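Local atomic coordinates of non-toxic crystal protein (Bacillus thuringiensis, PDB entry 2D42), a protein that is a non-toxic parasporal-inclusion protein of unknown activity, built like the beta-pore-forming toxins and probably related to the aerolysin/epsilon-toxin group. Residues Ile3-Glu8 against Pro209-Ser214; Asp91-Gly96 against Leu169-Ser174. One frame throughout, in Å; residues are numbered along the deposited sequence.

Contact 1 of 2, residues Ile3-Glu8 against Pro209-Ser214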
loop_
_atom_site.group_PDB
_atom_site.type_symbol
_atom_site.label_atom_id
_atom_site.label_comp_id
_atom_site.label_asym_id
_atom_site.label_seq_id
_atom_site.Cartn_x
_atom_site.Cartn_y
_atom_site.Cartn_z
ATOM N N ILE A 3 -1.451 10.519 -14.607
ATOM C CA ILE A 3 -1.824 10.537 -16.015
ATOM C C ILE A 3 -3.335 10.352 -16.092
ATOM O O ILE A 3 -3.862 9.359 -15.606
ATOM C CB ILE A 3 -1.159 9.394 -16.800
ATOM C CG1 ILE A 3 0.357 9.622 -16.895
ATOM C CG2 ILE A 3 -1.808 9.270 -18.190
ATOM C CD1 ILE A 3 0.770 10.844 -17.689
ATOM N N ASN A 4 -4.039 11.313 -16.681
ATOM C CA ASN A 4 -5.484 11.187 -16.807
ATOM C C ASN A 4 -5.783 10.551 -18.162
ATOM O O ASN A 4 -5.597 11.183 -19.203
ATOM C CB ASN A 4 -6.163 12.554 -16.720
ATOM C CG ASN A 4 -7.666 12.440 -16.707
ATOM O OD1 ASN A 4 -8.306 12.641 -15.680
ATOM N ND2 ASN A 4 -8.239 12.089 -17.847
ATOM N N LEU A 5 -6.248 9.308 -18.144
ATOM C CA LEU A 5 -6.533 8.586 -19.378
ATOM C C LEU A 5 -7.573 9.230 -20.288
ATOM O O LEU A 5 -7.462 9.127 -21.514
ATOM C CB LEU A 5 -6.929 7.141 -19.057
ATOM C CG LEU A 5 -5.791 6.334 -18.415
ATOM C CD1 LEU A 5 -6.314 5.005 -17.911
ATOM C CD2 LEU A 5 -4.671 6.119 -19.424
ATOM N N LEU A 6 -8.583 9.877 -19.707
ATOM C CA LEU A 6 -9.613 10.542 -20.506
ATOM C C LEU A 6 -9.015 11.756 -21.206
ATOM O O LEU A 6 -9.390 12.088 -22.330
ATOM C CB LEU A 6 -10.788 10.975 -19.626
ATOM C CG LEU A 6 -11.679 9.843 -19.109
ATOM C CD1 LEU A 6 -12.741 10.416 -18.196
ATOM C CD2 LEU A 6 -12.326 9.117 -20.275
ATOM N N ARG A 7 -8.082 12.417 -20.528
ATOM C CA ARG A 7 -7.398 13.578 -21.082
ATOM C C ARG A 7 -6.562 13.130 -22.285
ATOM O O ARG A 7 -6.530 13.806 -23.320
ATOM C CB ARG A 7 -6.505 14.213 -20.009
ATOM C CG ARG A 7 -5.541 15.271 -20.521
ATOM C CD ARG A 7 -6.263 16.427 -21.194
ATOM N NE ARG A 7 -5.314 17.353 -21.805
ATOM C CZ ARG A 7 -5.615 18.197 -22.789
ATOM N NH1 ARG A 7 -6.848 18.238 -23.280
ATOM N NH2 ARG A 7 -4.678 18.995 -23.290
ATOM N N GLU A 8 -5.889 11.986 -22.147
ATOM C CA GLU A 8 -5.077 11.439 -23.230
ATOM C C GLU A 8 -5.980 11.126 -24.431
ATOM O O GLU A 8 -5.593 11.340 -25.578
ATOM C CB GLU A 8 -4.367 10.151 -22.790
ATOM C CG GLU A 8 -3.340 10.312 -21.673
ATOM C CD GLU A 8 -2.162 11.199 -22.065
ATOM O OE1 GLU A 8 -1.603 11.014 -23.170
ATOM O OE2 GLU A 8 -1.789 12.074 -21.256
ATOM N N PRO A 209 4.000 9.051 -21.273
ATOM C CA PRO A 209 5.060 8.511 -20.413
ATOM C C PRO A 209 4.567 7.487 -19.396
ATOM O O PRO A 209 3.441 7.579 -18.910
ATOM C CB PRO A 209 5.615 9.756 -19.712
ATOM C CG PRO A 209 5.230 10.881 -20.620
ATOM C CD PRO A 209 3.850 10.497 -21.056
ATOM N N GLY A 210 5.425 6.522 -19.077
ATOM C CA GLY A 210 5.090 5.509 -18.089
ATOM C C GLY A 210 4.439 4.227 -18.580
ATOM O O GLY A 210 4.027 3.388 -17.774
ATOM N N PHE A 211 4.361 4.046 -19.892
ATOM C CA PHE A 211 3.720 2.851 -20.430
ATOM C C PHE A 211 4.534 2.046 -21.431
ATOM O O PHE A 211 5.325 2.593 -22.193
ATOM C CB PHE A 211 2.417 3.231 -21.132
ATOM C CG PHE A 211 1.366 3.795 -20.230
ATOM C CD1 PHE A 211 0.424 2.960 -19.631
ATOM C CD2 PHE A 211 1.267 5.169 -20.033
ATOM C CE1 PHE A 211 -0.606 3.487 -18.857
ATOM C CE2 PHE A 211 0.239 5.703 -19.257
ATOM C CZ PHE A 211 -0.699 4.858 -18.671
ATOM N N THR A 212 4.329 0.735 -21.422
ATOM C CA THR A 212 4.959 -0.135 -22.402
ATOM C C THR A 212 3.716 -0.789 -22.989
ATOM O O THR A 212 2.834 -1.220 -22.248
ATOM C CB THR A 212 5.893 -1.190 -21.777
ATOM O OG1 THR A 212 5.135 -2.110 -20.992
ATOM C CG2 THR A 212 6.946 -0.507 -20.907
ATOM N N ILE A 213 3.637 -0.832 -24.315
ATOM C CA ILE A 213 2.469 -1.370 -25.009
ATOM C C ILE A 213 2.621 -2.788 -25.541
ATOM O O ILE A 213 3.668 -3.154 -26.062
ATOM C CB ILE A 213 2.102 -0.488 -26.218
ATOM C CG1 ILE A 213 2.292 0.998 -25.876
ATOM C CG2 ILE A 213 0.678 -0.793 -26.665
ATOM C CD1 ILE A 213 1.455 1.504 -24.731
ATOM N N SER A 214 1.558 -3.574 -25.437
ATOM C CA SER A 214 1.586 -4.934 -25.953
ATOM C C SER A 214 0.384 -5.213 -26.853
ATOM O O SER A 214 -0.694 -5.548 -26.368
ATOM C CB SER A 214 1.595 -5.944 -24.807
ATOM O OG SER A 214 1.592 -7.270 -25.316
#
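Ile3 reaches across to Pro209 and Phe211 with every branch of its side chain. Its CB lies 4.7 Å from CE2 of Phe211, and the two branches then part. The methyl CG2 comes up to the rim of the benzene ring, close to the ring plane, 4.2 Å from CE2 of Phe211. The longer branch heads for the turn preceding the strand: CG1 of Ile3 stands 4.2 Å from the carbonyl O of Pro209, an apolar approach to a backbone oxygen. Because chi2 is -65°, this branch is bent rather than extended, and CD1 of Ile3 stays beside the same carbonyl, 4.4 Å from Pro209 O, with CD of the Pro209 ring slightly farther off at 4.6 Å.

Leu5 follows with a single methyl. Its CD2 approaches CZ of Phe211 at 4.2 Å, obliquely to the ring, so Ile3 and Leu5 meet neighbouring atoms at the outer end of the phenyl group. The N-terminal chain here changes from the short strand 2-4 to the helix 5-19, with Asn4 as N-cap and a first-turn bond from Glu8 N to Asn4 O of 3.1 Å. The contact thus sets a strand-to-helix junction against the start of strand 211-214, in a chain whose long strands recall the aerolysin/epsilon-toxin fold.

No hydrogen bond joins the two segments, and they bury a modest 144 Å² in all. Phe211 has CG anti to its carbonyl carbon (chi1 -65°), which directs the ring towards Ile3 and Leu5; Val93, Leu203 and Phe222 pack around it as well. Polar links lie just beside the apolar patch: Glu8 OE1 bonds to Thr208 OG1, while Glu8 O accepts from Asn206 ND2.

Contact 2 of 2, residues Asp91-Gly96 against Leu169-Ser174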
loop_
_atom_site.group_PDB
_atom_site.type_symbol
_atom_site.label_atom_id
_atom_site.label_comp_id
_atom_site.label_asym_id
_atom_site.label_seq_id
_atom_site.Cartn_x
_atom_site.Cartn_y
_atom_site.Cartn_z
ATOM N N ASP A 91 3.773 9.307 -9.009
ATOM C CA ASP A 91 3.454 9.174 -10.427
ATOM C C ASP A 91 2.438 8.055 -10.607
ATOM O O ASP A 91 2.757 6.871 -10.440
ATOM C CB ASP A 91 4.707 8.879 -11.252
ATOM C CG ASP A 91 5.714 10.024 -11.214
ATOM O OD1 ASP A 91 5.289 11.181 -11.010
ATOM O OD2 ASP A 91 6.920 9.769 -11.405
ATOM N N GLY A 92 1.209 8.437 -10.935
ATOM C CA GLY A 92 0.163 7.453 -11.119
ATOM C C GLY A 92 -0.651 7.623 -12.389
ATOM O O GLY A 92 -0.260 8.326 -13.320
ATOM N N VAL A 93 -1.809 6.974 -12.413
ATOM C CA VAL A 93 -2.686 7.022 -13.570
ATOM C C VAL A 93 -4.122 6.825 -13.107
ATOM O O VAL A 93 -4.354 6.253 -12.043
ATOM C CB VAL A 93 -2.301 5.917 -14.585
ATOM C CG1 VAL A 93 -2.430 4.534 -13.936
ATOM C CG2 VAL A 93 -3.186 6.018 -15.833
ATOM N N THR A 94 -5.078 7.318 -13.890
ATOM C CA THR A 94 -6.494 7.174 -13.551
ATOM C C THR A 94 -7.394 7.229 -14.779
ATOM O O THR A 94 -7.074 7.882 -15.776
ATOM C CB THR A 94 -6.966 8.280 -12.573
ATOM O OG1 THR A 94 -8.330 8.042 -12.201
ATOM C CG2 THR A 94 -6.864 9.647 -13.221
ATOM N N ALA A 95 -8.525 6.539 -14.691
ATOM C CA ALA A 95 -9.500 6.512 -15.764
ATOM C C ALA A 95 -10.683 7.369 -15.327
ATOM O O ALA A 95 -11.765 7.307 -15.917
ATOM C CB ALA A 95 -9.953 5.077 -16.031
ATOM N N GLY A 96 -10.472 8.166 -14.283
ATOM C CA GLY A 96 -11.536 9.026 -13.795
ATOM C C GLY A 96 -12.188 8.568 -12.502
ATOM O O GLY A 96 -13.025 9.278 -11.945
ATOM N N LEU A 169 4.833 1.433 -8.515
ATOM C CA LEU A 169 3.418 1.128 -8.686
ATOM C C LEU A 169 3.173 0.595 -10.080
ATOM O O LEU A 169 3.672 1.144 -11.057
ATOM C CB LEU A 169 2.580 2.383 -8.425
ATOM C CG LEU A 169 2.868 3.048 -7.069
ATOM C CD1 LEU A 169 2.046 4.329 -6.942
ATOM C CD2 LEU A 169 2.542 2.074 -5.926
ATOM N N GLU A 170 2.405 -0.485 -10.167
ATOM C CA GLU A 170 2.119 -1.105 -11.455
ATOM C C GLU A 170 0.653 -1.464 -11.619
ATOM O O GLU A 170 -0.059 -1.641 -10.642
ATOM C CB GLU A 170 2.963 -2.373 -11.615
ATOM C CG GLU A 170 4.452 -2.098 -11.748
ATOM C CD GLU A 170 5.292 -3.360 -11.666
ATOM O OE1 GLU A 170 6.498 -3.286 -11.965
ATOM O OE2 GLU A 170 4.754 -4.421 -11.297
ATOM N N CYS A 171 0.214 -1.552 -12.873
ATOM C CA CYS A 171 -1.155 -1.934 -13.189
ATOM C C CYS A 171 -1.285 -2.113 -14.693
ATOM O O CYS A 171 -0.402 -1.714 -15.457
ATOM C CB CYS A 171 -2.159 -0.885 -12.687
ATOM S SG CYS A 171 -2.130 0.750 -13.503
ATOM N N VAL A 172 -2.372 -2.748 -15.109
ATOM C CA VAL A 172 -2.634 -2.965 -16.520
ATOM C C VAL A 172 -3.721 -1.981 -16.947
ATOM O O VAL A 172 -4.720 -1.794 -16.244
ATOM C CB VAL A 172 -3.131 -4.399 -16.788
ATOM C CG1 VAL A 172 -3.507 -4.552 -18.258
ATOM C CG2 VAL A 172 -2.051 -5.405 -16.398
ATOM N N VAL A 173 -3.512 -1.345 -18.091
ATOM C CA VAL A 173 -4.477 -0.395 -18.620
ATOM C C VAL A 173 -4.981 -0.938 -19.950
ATOM O O VAL A 173 -4.188 -1.328 -20.807
ATOM C CB VAL A 173 -3.824 0.984 -18.820
ATOM C CG1 VAL A 173 -4.732 1.898 -19.624
ATOM C CG2 VAL A 173 -3.524 1.598 -17.455
ATOM N N SER A 174 -6.301 -0.967 -20.109
ATOM C CA SER A 174 -6.909 -1.483 -21.329
ATOM C C SER A 174 -8.330 -0.945 -21.496
ATOM O O SER A 174 -8.801 -0.160 -20.679
ATOM C CB SER A 174 -6.942 -3.016 -21.277
ATOM O OG SER A 174 -7.667 -3.454 -20.138
#
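Val93 and Cys171 meet tip to tip, and both do so from the crowded position, with the touching atom lodged between its own backbone N and carbonyl carbon. For Val93 this is CG1, for Cys171 it is SG. The two atoms come to 3.8 Å, and the bonds CB-CG1 and CB-SG point at one another almost in line: the angles CB-CG1-SG and CB-SG-CG1 are each close to 160°. The thiol sulfur behaves here as an apolar atom in van der Waals contact, and the two side chains, end to end, together bridge the 9.1 Å between the CA atoms of Val93 and Cys171.

At that separation no backbone bond crosses. The segments run in similar directions, 18° apart, but they face each other across side chains instead of pairing edge by edge, consistent with the face-to-face packing of beta layers in an elongated, strand-rich chain of the aerolysin/epsilon-toxin group. Val173 extends the apolar strip more loosely, its CG2 lying 4.7 Å from CG1 of Val93. At the other end CD1 of Leu169 approaches the carbonyl O of Asp91 at 4.4 Å, beside the corner at which strand 71-94 changes direction. At the end of segment 91-96 the chain leaves the strand in an ST turn, where Gly96 N donates to Thr94 OG1 over 3.0 Å.

Leu5 of helix 5-19 packs on both Val93 and Val173, Phe222 of strand 219-244 touches Val93 and Cys171 alike, and strand 36-43 adds Ile37 and Leu40 against the cysteine, which places the contact in the buried interior between long strands.

How the contacts relate
Contacts 1 and 2 lie about 8 Å apart, centre to centre, and along the chain the second is nested inside the loop that the first closes. They adjoin through parallel pairing of strands 2-4 and 71-94: Ile3 N probably donates to Gly92 O (2.8 Å) and Leu5 N to Thr94 O (2.9 Å). Val93 serves both. While CG1 is engaged in contact 2, its other methyl, CG2, turns to the N-terminal segment, 3.7 Å from Leu5 CG and 3.4 Å from Ile3 O. Phe211 and Phe222 meet with their planes at about 55°, so the aromatic ring of contact 1 adjoins Phe222, which also touches Val93 and Cys171 of contact 2.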